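Local coordinates for putative iron-uptake ABC transport system,periplasmic iron-binding protein (Campylobacter jejuni, PDB 3E13) that binds ferric iron in the periplasm and probably hands it to an ABC transporter for uptake into the cell, at residues S62-A67 and G237-K242; E95-T100 and K252-M257; I114-M119 and G220-N225; G202-S207 and V213-S218. One frame throughout, in Å; residues are numbered along the deposited sequence.

Contact 1 of 4, residues S62-A67 and G237-K242; sequences SNLTEA and GIAMTK
The flat peptide group between Gly-237 and Ile-238 carries the two methyls of Leu-64 on one of its faces. Leu-64 CD1 sits over the glycine end, 3.8 Å from Gly-237 CA. Leu-64 CD2 lies over the amide end, 4.0 Å from Ile-238 N. Behind the peptide, the side chain of Ile-238 leads away and packs on Phe-253 and Met-254 of helix 247-257. The edges of the strand are taken up by backbone pairing. Gly-237 bonds to Thr-58 on one neighbouring strand, and Ile-238 bonds to Phe-97 on the other.

Leu-64 is the residue of helix 62-67 that makes this contact. Its CG is turned opposite the carbonyl carbon (chi1 -69°), which aims the forked end at the strand. Gly-237 has no side chain, and CD1 can come down onto its alpha carbon. CD2 also meets Ala-239 CB at 4.2 Å. The leucine methyls thus pack on backbone and on the Ala-239 methyl, and the four touching residues are buried.

Elsewhere on the helix, Ser-62 OG bonds to Thr-146 OG1, while Asn-63 ND2 reaches Glu-66 OE2 at 3.0 Å, with the acceptor in the amide plane. Ser-62 O accepts from both Glu-66 N and Thr-65 OG1, the latter at 2.8 Å.

The axes of the short helix and strand segments run nearly parallel, 17° apart and 9.0 Å from each other. Helix 61-69 on one side of strand 233-241 and helix 247-257 on the other give the layered alpha/beta/alpha arrangement of a periplasmic binding protein lobe.

Contact 2 of 4, residues E95-T100 and K252-M257; sequences EWFAIT and KFMEFM
Gln-263 NE2 links the two segments from outside, since it is hydrogen-bonded to both Ile-99 O and Met-257 O. These are the residues whose side chains meet at this end of the contact. Ile-99 CD1 touches the methyl of Met-257, with CD1 to CE at 3.7 Å. Ile-99 CG2 lies against Met-257 CB at 3.9 Å. The isoleucine thus uses both its branches. Its CG1 stands between the backbone N and the carbonyl carbon (chi1 62°), so that CD1 and CG2 are spread along the methionine. Met-257 is folded back at chi2 and chi3, and this curl keeps its CE near the isoleucine.

At the other end Phe-97 meets Met-254. The methionine extends from the helix and bends at its last torsion (chi3 77°). Its CE comes obliquely to the ring and is 3.5 Å from Phe-97 CD1. CE1 is the next ring atom it approaches, at 3.7 Å. The methionine chain lies crosswise to the phenylalanine. The contact between the segments is wholly apolar and buried.

Met-254 and Met-257 stand about one helical turn apart, so the same face of helix 247-257 meets both Phe-97 and Ile-99. That helix also packs on Phe-22, whose ring lies edge-to-face with Phe-253 and Phe-256.

Ile-99 and Thr-100 both face Ser-236 of strand 233-241. This is a classic beta bulge, and the chain turns a corner there. Strand 97-109, antiparallel to strand 233-241, is consistent with the antiparallel hinge region between the two lobes of an iron-binding protein.

Contact 3 of 4, residues I114-M119 and G220-N225; sequences IDISKM and GIIFPN
Apolar contacts gather on Ile-222, which meets both Ile-116 and Met-119. Its CD1 lies 4.0 Å from Ile-116 CB, and the two isoleucines run antiparallel alongside one another. The same CD1 touches Met-119 CG, also at 4.0 Å. Met-119 lies across Ile-222. Its CG is opposite the backbone N (chi1 -179°), and the chain then bends twice and carries the methyl end away. A third contact is of carbon with oxygen: Ile-222 CG2 packs on Met-119 O at 3.5 Å. Phe-193 of strand 193-197 touches all three side chains.

Strand 219-222 pairs antiparallel with strand 97-109 in the large sheet, and the loop 114-119 is packed against its Ile-222. The loop keeps its shape through a type I beta turn from Ile-116 to Met-119, overlapped at its start by an Asx turn from Asp-115 to Ser-117.

Polar bonds shape the loop itself. Asp-115 OD1 accepts from Ser-117 OG at 2.7 Å on its syn side. It accepts from Ser-117 N at 3.0 Å on its anti side, both donors lying out of the carboxylate plane. Lys-118 NZ donates to Ser-117 OG. Beyond the loop, Asn-225 OD1 receives Tyr-122 N, and the Asn-225 backbone bonds to Lys-120.

Contact 4 of 4, residues G202-S207 and V213-S218; sequences GLLKNS and VEVGNS
Two consecutive helices joined by a short turn bring Leu-204 and Lys-205 of the first against Val-213, Gly-216 and Asn-217 of the second. Gly-216 lets the helices come close. It has no side chain, and Leu-204 CB rests 3.7 Å from its CA. The CG of Lys-205 lies over the Gly-216 carbonyl carbon. Leu-204 also reaches Val-215, with CD1 to CG1 at 4.0 Å.

Lys-205 lies along the second helix and ends in a hydrogen bond. The chain bends at chi3 and chi4 (73° and 65°), which folds NZ back to Asn-217 OD1 at 2.8 Å. NZ lies 35° out of the carbonyl plane of that amide. Two waters extend the link. One donates to Lys-205 O and to Asn-217 OD1, at 2.7 Å each. The other accepts from Lys-205 NZ and donates to Gly-216 O. Asn-217 OD1 therefore takes both the lysine and a water.

Helix 198-205 also carries the iron ligands Tyr-199 and Tyr-200. The side chain of Leu-204 is about 5 Å from that of Tyr-200 and about 11 Å from the iron ion, and the pair of helices lies next to the metal site.

Near the turn, Val-213 CA makes a CA-H...O contact of 3.3 Å with Leu-204 O. Val-213 CG2 packs on Ser-207 O at 3.2 Å. Ser-207 OG bonds to Asp-212 OD2 and Asn-209 N, just outside the segments. Gly-202 O accepts from both Asn-206 N and Asn-206 ND2, the side-chain bond lying nearly in the plane of the asparagine amide.

Overall arrangement
Contacts 1 and 2 are buried and adjacent, with centres about 11 Å apart. Both hold the same sheet, through the neighbouring strands 233-241 and 97-109, but from different helices. Their side-chain chemistry is apolar. Contact 3 is apolar too, but it lies on the opposite side of the chain's centre, about 33 Å from contact 1 between centres. It is mostly buried, with Ile-116 partly exposed at its rim, and it reaches the same sheet through strand 219-222. Contact 4 differs most: it joins two helices, is partly buried, and uses a lysine, an amide and waters. Its helix 210-217 leads straight into the strand of contact 3.

Contact 1 of 4, residues S62-A67 and G237-K242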
loop_
_atom_site.group_PDB
_atom_site.type_symbol
_atom_site.label_atom_id
_atom_site.label_comp_id
_atom_site.label_asym_id
_atom_site.label_seq_id
_atom_site.Cartn_x
_atom_site.Cartn_y
_atom_site.Cartn_z
ATOM N N SER A 62 -1.116 -4.819 -6.767
ATOM C CA SER A 62 -0.565 -5.913 -7.565
ATOM C C SER A 62 -0.876 -7.279 -6.966
ATOM O O SER A 62 -1.141 -8.231 -7.699
ATOM C CB SER A 62 0.948 -5.729 -7.819
ATOM O OG SER A 62 1.187 -4.480 -8.489
ATOM N N ASN A 63 -0.932 -7.354 -5.653
ATOM C CA ASN A 63 -1.343 -8.569 -4.971
ATOM C C ASN A 63 -2.773 -8.997 -5.341
ATOM O O ASN A 63 -3.063 -10.155 -5.461
ATOM C CB ASN A 63 -1.264 -8.434 -3.468
ATOM C CG ASN A 63 0.148 -8.264 -2.947
ATOM O OD1 ASN A 63 0.380 -7.656 -1.894
ATOM N ND2 ASN A 63 1.142 -8.907 -3.653
ATOM N N LEU A 64 -3.687 -8.036 -5.461
ATOM C CA LEU A 64 -5.027 -8.334 -5.914
ATOM C C LEU A 64 -5.017 -8.844 -7.331
ATOM O O LEU A 64 -5.715 -9.791 -7.632
ATOM C CB LEU A 64 -5.922 -7.070 -5.840
ATOM C CG LEU A 64 -6.181 -6.671 -4.396
ATOM C CD1 LEU A 64 -6.586 -5.193 -4.381
ATOM C CD2 LEU A 64 -7.262 -7.532 -3.709
ATOM N N THR A 65 -4.284 -8.177 -8.228
ATOM C CA THR A 65 -4.252 -8.637 -9.621
ATOM C C THR A 65 -3.564 -10.001 -9.749
ATOM O O THR A 65 -3.940 -10.819 -10.612
ATOM C CB THR A 65 -3.629 -7.611 -10.547
ATOM O OG1 THR A 65 -2.289 -7.381 -10.155
ATOM C CG2 THR A 65 -4.244 -6.302 -10.373
ATOM N N GLU A 66 -2.550 -10.238 -8.958
ATOM C CA GLU A 66 -1.880 -11.571 -8.957
ATOM C C GLU A 66 -2.908 -12.632 -8.597
ATOM O O GLU A 66 -2.999 -13.676 -9.258
ATOM C CB GLU A 66 -0.737 -11.660 -7.940
ATOM C CG GLU A 66 0.526 -10.932 -8.325
ATOM C CD GLU A 66 1.592 -10.934 -7.258
ATOM O OE1 GLU A 66 2.756 -11.285 -7.625
ATOM O OE2 GLU A 66 1.327 -10.606 -6.058
ATOM N N ALA A 67 -3.670 -12.381 -7.535
ATOM C CA ALA A 67 -4.690 -13.312 -7.111
ATOM C C ALA A 67 -5.758 -13.526 -8.183
ATOM O O ALA A 67 -6.166 -14.647 -8.482
ATOM C CB ALA A 67 -5.262 -12.883 -5.755
ATOM N N GLY A 237 -6.975 -2.929 -0.852
ATOM C CA GLY A 237 -8.199 -3.361 -1.473
ATOM C C GLY A 237 -8.637 -4.732 -1.086
ATOM O O GLY A 237 -8.022 -5.386 -0.253
ATOM N N ILE A 238 -9.732 -5.165 -1.702
ATOM C CA ILE A 238 -10.466 -6.313 -1.168
ATOM C C ILE A 238 -11.159 -7.058 -2.297
ATOM O O ILE A 238 -11.522 -6.491 -3.320
ATOM C CB ILE A 238 -11.508 -5.863 -0.077
ATOM C CG1 ILE A 238 -12.119 -7.042 0.698
ATOM C CG2 ILE A 238 -12.600 -5.009 -0.694
ATOM C CD1 ILE A 238 -12.781 -6.673 1.985
ATOM N N ALA A 239 -11.257 -8.366 -2.118
ATOM C CA ALA A 239 -11.850 -9.284 -3.080
ATOM C C ALA A 239 -12.528 -10.457 -2.360
ATOM O O ALA A 239 -12.085 -10.850 -1.262
ATOM C CB ALA A 239 -10.768 -9.897 -3.967
ATOM N N MET A 240 -13.590 -10.981 -2.975
ATOM C CA MET A 240 -14.165 -12.270 -2.618
ATOM C C MET A 240 -13.403 -13.381 -3.302
ATOM O O MET A 240 -13.113 -13.295 -4.459
ATOM C CB MET A 240 -15.631 -12.304 -3.019
ATOM C CG MET A 240 -16.367 -13.546 -2.418
ATOM S SD MET A 240 -18.105 -13.584 -2.799
ATOM C CE MET A 240 -18.081 -13.897 -4.372
ATOM N N THR A 241 -13.091 -14.421 -2.565
ATOM C CA THR A 241 -12.416 -15.580 -3.146
ATOM C C THR A 241 -13.391 -16.500 -3.865
ATOM O O THR A 241 -14.564 -16.619 -3.475
ATOM C CB THR A 241 -11.665 -16.360 -2.094
ATOM O OG1 THR A 241 -12.539 -16.684 -1.002
ATOM C CG2 THR A 241 -10.574 -15.531 -1.489
ATOM N N LYS A 242 -12.889 -17.167 -4.900
ATOM C CA LYS A 242 -13.673 -18.148 -5.637
ATOM C C LYS A 242 -14.101 -19.299 -4.687
ATOM O O LYS A 242 -15.133 -19.934 -4.905
ATOM C CB LYS A 242 -12.817 -18.699 -6.798
ATOM C CG LYS A 242 -13.485 -19.675 -7.701
ATOM C CD LYS A 242 -12.620 -19.923 -8.925
ATOM C CE LYS A 242 -12.550 -18.780 -9.917
ATOM N NZ LYS A 242 -11.519 -19.197 -10.986
#

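Contact 2 of 4, residues E95-T100 and K252-M257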
loop_
_atom_site.group_PDB
_atom_site.type_symbol
_atom_site.label_atom_id
_atom_site.label_comp_id
_atom_site.label_asym_id
_atom_site.label_seq_id
_atom_site.Cartn_x
_atom_site.Cartn_y
_atom_site.Cartn_z
ATOM N N GLU A 95 -13.566 -8.130 -9.776
ATOM C CA GLU A 95 -12.963 -9.094 -8.853
ATOM C C GLU A 95 -12.165 -8.456 -7.728
ATOM O O GLU A 95 -11.829 -9.157 -6.786
ATOM C CB GLU A 95 -12.125 -10.164 -9.594
ATOM C CG GLU A 95 -12.982 -10.940 -10.569
ATOM C CD GLU A 95 -12.321 -12.195 -11.120
ATOM O OE1 GLU A 95 -12.929 -12.803 -12.040
ATOM O OE2 GLU A 95 -11.260 -12.591 -10.593
ATOM N N TRP A 96 -11.858 -7.161 -7.799
ATOM C CA TRP A 96 -11.112 -6.496 -6.728
ATOM C C TRP A 96 -11.569 -5.052 -6.660
ATOM O O TRP A 96 -11.990 -4.517 -7.653
ATOM C CB TRP A 96 -9.587 -6.579 -6.870
ATOM C CG TRP A 96 -9.027 -6.060 -8.128
ATOM C CD1 TRP A 96 -8.637 -6.799 -9.184
ATOM C CD2 TRP A 96 -8.803 -4.682 -8.491
ATOM N NE1 TRP A 96 -8.186 -5.986 -10.196
ATOM C CE2 TRP A 96 -8.287 -4.677 -9.802
ATOM C CE3 TRP A 96 -8.972 -3.460 -7.838
ATOM C CZ2 TRP A 96 -7.969 -3.503 -10.477
ATOM C CZ3 TRP A 96 -8.653 -2.296 -8.505
ATOM C CH2 TRP A 96 -8.156 -2.323 -9.802
ATOM N N PHE A 97 -11.451 -4.478 -5.472
ATOM C CA PHE A 97 -12.066 -3.141 -5.176
ATOM C C PHE A 97 -11.183 -2.416 -4.163
ATOM O O PHE A 97 -10.794 -2.997 -3.139
ATOM C CB PHE A 97 -13.420 -3.334 -4.549
ATOM C CG PHE A 97 -14.379 -4.052 -5.442
ATOM C CD1 PHE A 97 -14.418 -5.447 -5.408
ATOM C CD2 PHE A 97 -15.236 -3.368 -6.282
ATOM C CE1 PHE A 97 -15.263 -6.163 -6.281
ATOM C CE2 PHE A 97 -16.145 -4.101 -7.101
ATOM C CZ PHE A 97 -16.111 -5.493 -7.111
ATOM N N ALA A 98 -10.850 -1.150 -4.403
ATOM C CA ALA A 98 -10.009 -0.423 -3.454
ATOM C C ALA A 98 -10.852 -0.048 -2.231
ATOM O O ALA A 98 -12.066 0.316 -2.376
ATOM C CB ALA A 98 -9.470 0.842 -4.066
ATOM N N ILE A 99 -10.235 -0.082 -1.068
ATOM C CA ILE A 99 -10.828 0.427 0.182
ATOM C C ILE A 99 -10.134 1.714 0.663
ATOM O O ILE A 99 -10.737 2.491 1.406
ATOM C CB ILE A 99 -10.878 -0.622 1.295
ATOM C CG1 ILE A 99 -9.500 -1.109 1.712
ATOM C CG2 ILE A 99 -11.706 -1.774 0.839
ATOM C CD1 ILE A 99 -9.514 -1.866 3.041
ATOM N N THR A 100 -8.885 1.944 0.276
ATOM C CA THR A 100 -8.147 3.176 0.569
ATOM C C THR A 100 -7.149 3.463 -0.528
ATOM O O THR A 100 -6.785 2.573 -1.306
ATOM C CB THR A 100 -7.326 3.106 1.875
ATOM O OG1 THR A 100 -6.291 2.128 1.718
ATOM C CG2 THR A 100 -8.092 2.709 3.056
ATOM N N LYS A 252 -21.372 -8.378 2.144
ATOM C CA LYS A 252 -21.737 -7.447 3.210
ATOM C C LYS A 252 -20.497 -6.775 3.790
ATOM O O LYS A 252 -20.476 -5.551 4.032
ATOM C CB LYS A 252 -22.509 -8.181 4.310
ATOM C CG LYS A 252 -23.973 -8.396 3.989
ATOM C CD LYS A 252 -24.684 -9.060 5.204
ATOM C CE LYS A 252 -26.204 -9.032 5.037
ATOM N NZ LYS A 252 -26.571 -9.407 3.584
ATOM N N PHE A 253 -19.460 -7.565 3.980
ATOM C CA PHE A 253 -18.216 -7.053 4.519
ATOM C C PHE A 253 -17.554 -6.062 3.560
ATOM O O PHE A 253 -17.043 -5.025 4.007
ATOM C CB PHE A 253 -17.216 -8.192 4.900
ATOM C CG PHE A 253 -16.048 -7.690 5.621
ATOM C CD1 PHE A 253 -16.092 -7.447 6.980
ATOM C CD2 PHE A 253 -14.881 -7.388 4.935
ATOM C CE1 PHE A 253 -14.985 -6.902 7.655
ATOM C CE2 PHE A 253 -13.785 -6.865 5.598
ATOM C CZ PHE A 253 -13.847 -6.624 6.946
ATOM N N MET A 254 -17.529 -6.398 2.267
ATOM C CA MET A 254 -16.921 -5.550 1.248
ATOM C C MET A 254 -17.663 -4.176 1.255
ATOM O O MET A 254 -17.010 -3.122 1.287
ATOM C CB MET A 254 -16.997 -6.261 -0.100
ATOM C CG MET A 254 -16.051 -7.445 -0.184
ATOM S SD MET A 254 -16.362 -8.493 -1.582
ATOM C CE MET A 254 -15.632 -7.546 -2.890
ATOM N N GLU A 255 -18.997 -4.223 1.296
ATOM C CA GLU A 255 -19.783 -2.987 1.332
ATOM C C GLU A 255 -19.540 -2.212 2.617
ATOM O O GLU A 255 -19.425 -0.975 2.585
ATOM C CB GLU A 255 -21.269 -3.285 1.110
ATOM C CG GLU A 255 -21.550 -3.787 -0.296
ATOM C CD GLU A 255 -22.986 -4.153 -0.565
ATOM O OE1 GLU A 255 -23.850 -4.133 0.391
ATOM O OE2 GLU A 255 -23.302 -4.394 -1.749
ATOM N N PHE A 256 -19.434 -2.915 3.728
ATOM C CA PHE A 256 -19.187 -2.295 5.017
ATOM C C PHE A 256 -17.854 -1.510 4.998
ATOM O O PHE A 256 -17.741 -0.429 5.582
ATOM C CB PHE A 256 -19.178 -3.401 6.076
ATOM C CG PHE A 256 -19.038 -2.916 7.486
ATOM C CD1 PHE A 256 -20.095 -2.277 8.123
ATOM C CD2 PHE A 256 -17.855 -3.108 8.190
ATOM C CE1 PHE A 256 -19.987 -1.856 9.461
ATOM C CE2 PHE A 256 -17.750 -2.661 9.539
ATOM C CZ PHE A 256 -18.822 -2.030 10.135
ATOM N N MET A 257 -16.851 -2.022 4.296
ATOM C CA MET A 257 -15.559 -1.335 4.217
ATOM C C MET A 257 -15.659 0.013 3.493
ATOM O O MET A 257 -14.819 0.877 3.729
ATOM C CB MET A 257 -14.525 -2.188 3.514
ATOM C CG MET A 257 -14.046 -3.435 4.293
ATOM S SD MET A 257 -13.533 -3.118 5.949
ATOM C CE MET A 257 -12.208 -2.011 5.645
#

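Contact 3 of 4, residues I114-M119 and G220-N225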
loop_
_atom_site.group_PDB
_atom_site.type_symbol
_atom_site.label_atom_id
_atom_site.label_comp_id
_atom_site.label_asym_id
_atom_site.label_seq_id
_atom_site.Cartn_x
_atom_site.Cartn_y
_atom_site.Cartn_z
ATOM N N ILE A 114 18.747 20.114 5.264
ATOM C CA ILE A 114 19.028 19.143 4.196
ATOM C C ILE A 114 18.563 19.772 2.923
ATOM O O ILE A 114 17.470 20.324 2.849
ATOM C CB ILE A 114 18.372 17.748 4.435
ATOM C CG1 ILE A 114 18.620 16.875 3.201
ATOM C CG2 ILE A 114 16.874 17.868 4.819
ATOM C CD1 ILE A 114 18.384 15.436 3.388
ATOM N N ASP A 115 19.414 19.702 1.910
ATOM C CA ASP A 115 19.110 20.208 0.593
ATOM C C ASP A 115 18.286 19.111 -0.125
ATOM O O ASP A 115 18.752 17.992 -0.342
ATOM C CB ASP A 115 20.435 20.478 -0.143
ATOM C CG ASP A 115 20.238 21.074 -1.491
ATOM O OD1 ASP A 115 19.081 21.269 -1.911
ATOM O OD2 ASP A 115 21.208 21.396 -2.219
ATOM N N ILE A 116 17.032 19.410 -0.389
ATOM C CA ILE A 116 16.151 18.484 -1.095
ATOM C C ILE A 116 15.893 18.981 -2.527
ATOM O O ILE A 116 15.079 18.409 -3.254
ATOM C CB ILE A 116 14.824 18.319 -0.311
ATOM C CG1 ILE A 116 14.026 19.628 -0.216
ATOM C CG2 ILE A 116 15.091 17.787 1.079
ATOM C CD1 ILE A 116 12.554 19.460 0.277
ATOM N N SER A 117 16.598 20.028 -2.958
ATOM C CA SER A 117 16.376 20.577 -4.296
ATOM C C SER A 117 16.646 19.585 -5.424
ATOM O O SER A 117 16.089 19.757 -6.519
ATOM C CB SER A 117 17.237 21.830 -4.524
ATOM O OG SER A 117 18.607 21.468 -4.553
ATOM N N LYS A 118 17.484 18.575 -5.185
ATOM C CA LYS A 118 17.863 17.582 -6.225
ATOM C C LYS A 118 17.240 16.205 -5.968
ATOM O O LYS A 118 17.527 15.248 -6.687
ATOM C CB LYS A 118 19.382 17.414 -6.331
ATOM C CG LYS A 118 20.171 18.717 -6.484
ATOM C CD LYS A 118 19.776 19.497 -7.704
ATOM C CE LYS A 118 20.772 20.667 -7.960
ATOM N NZ LYS A 118 20.380 21.832 -7.071
ATOM N N MET A 119 16.329 16.130 -5.008
ATOM C CA MET A 119 15.613 14.889 -4.758
ATOM C C MET A 119 14.122 15.165 -5.035
ATOM O O MET A 119 13.334 15.387 -4.130
ATOM C CB MET A 119 15.851 14.423 -3.330
ATOM C CG MET A 119 15.143 13.082 -2.964
ATOM S SD MET A 119 15.615 11.699 -3.969
ATOM C CE MET A 119 17.191 11.225 -3.206
ATOM N N GLY A 220 9.761 15.108 7.252
ATOM C CA GLY A 220 9.193 15.889 6.172
ATOM C C GLY A 220 8.905 15.026 4.932
ATOM O O GLY A 220 9.559 14.024 4.714
ATOM N N ILE A 221 7.954 15.455 4.111
ATOM C CA ILE A 221 7.543 14.689 2.938
ATOM C C ILE A 221 7.981 15.403 1.677
ATOM O O ILE A 221 7.660 16.584 1.476
ATOM C CB ILE A 221 6.016 14.545 2.896
ATOM C CG1 ILE A 221 5.534 13.790 4.144
ATOM C CG2 ILE A 221 5.594 13.882 1.550
ATOM C CD1 ILE A 221 3.964 13.629 4.219
ATOM N N ILE A 222 8.619 14.660 0.792
ATOM C CA ILE A 222 8.689 15.011 -0.634
ATOM C C ILE A 222 7.656 14.189 -1.369
ATOM O O ILE A 222 7.745 12.972 -1.374
ATOM C CB ILE A 222 10.100 14.702 -1.188
ATOM C CG1 ILE A 222 11.177 15.507 -0.420
ATOM C CG2 ILE A 222 10.177 14.922 -2.663
ATOM C CD1 ILE A 222 12.586 15.001 -0.553
ATOM N N PHE A 223 6.696 14.830 -2.001
ATOM C CA PHE A 223 5.823 14.151 -2.947
ATOM C C PHE A 223 6.538 14.062 -4.298
ATOM O O PHE A 223 6.733 15.086 -4.954
ATOM C CB PHE A 223 4.528 14.944 -3.076
ATOM C CG PHE A 223 3.669 14.869 -1.839
ATOM C CD1 PHE A 223 3.541 15.949 -0.996
ATOM C CD2 PHE A 223 2.965 13.711 -1.556
ATOM C CE1 PHE A 223 2.779 15.854 0.159
ATOM C CE2 PHE A 223 2.174 13.624 -0.412
ATOM C CZ PHE A 223 2.102 14.708 0.436
ATOM N N PRO A 224 7.024 12.889 -4.711
ATOM C CA PRO A 224 7.832 12.866 -5.914
ATOM C C PRO A 224 7.063 13.235 -7.176
ATOM O O PRO A 224 5.852 13.019 -7.296
ATOM C CB PRO A 224 8.386 11.427 -5.953
ATOM C CG PRO A 224 8.327 11.003 -4.502
ATOM C CD PRO A 224 7.019 11.575 -4.057
ATOM N N ASN A 225 7.823 13.776 -8.095
ATOM C CA ASN A 225 7.421 14.014 -9.479
ATOM C C ASN A 225 6.381 15.113 -9.675
ATOM O O ASN A 225 5.574 15.042 -10.604
ATOM C CB ASN A 225 7.005 12.699 -10.149
ATOM C CG ASN A 225 8.172 11.723 -10.319
ATOM O OD1 ASN A 225 8.672 11.197 -9.344
ATOM N ND2 ASN A 225 8.586 11.472 -11.578
#

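Contact 4 of 4, residues G202-S207 and V213-S218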
loop_
_atom_site.group_PDB
_atom_site.type_symbol
_atom_site.label_atom_id
_atom_site.label_comp_id
_atom_site.label_asym_id
_atom_site.label_seq_id
_atom_site.Cartn_x
_atom_site.Cartn_y
_atom_site.Cartn_z
ATOM N N GLY A 202 1.564 9.454 9.706
ATOM C CA GLY A 202 0.471 9.645 10.622
ATOM C C GLY A 202 0.370 8.687 11.766
ATOM O O GLY A 202 0.074 9.088 12.886
ATOM N N LEU A 203 0.606 7.404 11.495
ATOM C CA LEU A 203 0.539 6.401 12.531
ATOM C C LEU A 203 1.600 6.710 13.584
ATOM O O LEU A 203 1.349 6.608 14.782
ATOM C CB LEU A 203 0.779 4.994 11.964
ATOM C CG LEU A 203 -0.431 4.360 11.299
ATOM C CD1 LEU A 203 -0.054 3.095 10.544
ATOM C CD2 LEU A 203 -1.504 4.089 12.272
ATOM N N LEU A 204 2.791 7.047 13.131
ATOM C CA LEU A 204 3.887 7.335 14.041
ATOM C C LEU A 204 3.592 8.558 14.889
ATOM O O LEU A 204 3.759 8.554 16.098
ATOM C CB LEU A 204 5.215 7.459 13.281
ATOM C CG LEU A 204 5.784 6.191 12.635
ATOM C CD1 LEU A 204 6.860 6.546 11.629
ATOM C CD2 LEU A 204 6.314 5.253 13.709
ATOM N N LYS A 205 3.224 9.673 14.234
ATOM C CA LYS A 205 2.932 10.904 14.964
ATOM C C LYS A 205 1.843 10.821 16.012
ATOM O O LYS A 205 1.847 11.593 16.957
ATOM C CB LYS A 205 2.598 12.034 13.975
ATOM C CG LYS A 205 3.730 12.526 13.157
ATOM C CD LYS A 205 3.280 13.538 12.102
ATOM C CE LYS A 205 2.914 14.878 12.671
ATOM N NZ LYS A 205 4.105 15.558 13.274
ATOM N N ASN A 206 0.883 9.926 15.810
ATOM C CA ASN A 206 -0.232 9.709 16.714
ATOM C C ASN A 206 -0.164 8.444 17.589
ATOM O O ASN A 206 -1.155 8.116 18.279
ATOM C CB ASN A 206 -1.509 9.702 15.915
ATOM C CG ASN A 206 -1.808 11.065 15.323
ATOM O OD1 ASN A 206 -2.364 11.946 16.016
ATOM N ND2 ASN A 206 -1.476 11.251 14.039
ATOM N N SER A 207 1.000 7.807 17.587
ATOM C CA SER A 207 1.184 6.560 18.317
ATOM C C SER A 207 1.083 6.742 19.821
ATOM O O SER A 207 1.464 7.785 20.347
ATOM C CB SER A 207 2.509 5.993 17.926
ATOM O OG SER A 207 2.748 4.724 18.582
ATOM N N VAL A 213 6.303 8.568 18.245
ATOM C CA VAL A 213 5.958 10.018 18.086
ATOM C C VAL A 213 7.189 10.845 17.775
ATOM O O VAL A 213 7.174 11.688 16.858
ATOM C CB VAL A 213 5.189 10.544 19.282
ATOM C CG1 VAL A 213 4.887 12.029 19.100
ATOM C CG2 VAL A 213 3.852 9.768 19.475
ATOM N N GLU A 214 8.287 10.566 18.459
ATOM C CA GLU A 214 9.555 11.252 18.189
ATOM C C GLU A 214 9.985 11.049 16.725
ATOM O O GLU A 214 10.394 11.997 16.015
ATOM C CB GLU A 214 10.638 10.712 19.117
ATOM C CG GLU A 214 10.435 11.092 20.549
ATOM C CD GLU A 214 11.642 10.692 21.411
ATOM O OE1 GLU A 214 11.619 11.062 22.616
ATOM O OE2 GLU A 214 12.583 10.011 20.893
ATOM N N VAL A 215 9.922 9.794 16.278
ATOM C CA VAL A 215 10.272 9.477 14.889
ATOM C C VAL A 215 9.370 10.206 13.932
ATOM O O VAL A 215 9.838 10.899 13.027
ATOM C CB VAL A 215 10.215 7.969 14.570
ATOM C CG1 VAL A 215 10.395 7.685 13.063
ATOM C CG2 VAL A 215 11.274 7.246 15.382
ATOM N N GLY A 216 8.060 10.067 14.096
ATOM C CA GLY A 216 7.127 10.633 13.142
ATOM C C GLY A 216 7.233 12.142 13.075
ATOM O O GLY A 216 7.133 12.746 11.990
ATOM N N ASN A 217 7.547 12.742 14.208
ATOM C CA ASN A 217 7.589 14.215 14.286
ATOM C C ASN A 217 8.809 14.797 13.537
ATOM O O ASN A 217 8.789 15.991 13.158
ATOM C CB ASN A 217 7.577 14.724 15.726
ATOM C CG ASN A 217 6.175 14.755 16.358
ATOM O OD1 ASN A 217 5.176 14.528 15.699
ATOM N ND2 ASN A 217 6.128 15.006 17.688
ATOM N N SER A 218 9.833 13.982 13.284
ATOM C CA SER A 218 11.012 14.390 12.574
ATOM C C SER A 218 10.881 14.369 11.058
ATOM O O SER A 218 11.771 14.829 10.374
ATOM C CB SER A 218 12.193 13.520 13.017
ATOM O OG SER A 218 12.174 12.230 12.378
HETATM O O HOH W 1 2.727 14.185 16.869
HETATM O O HOH W 2 5.999 15.178 10.665
#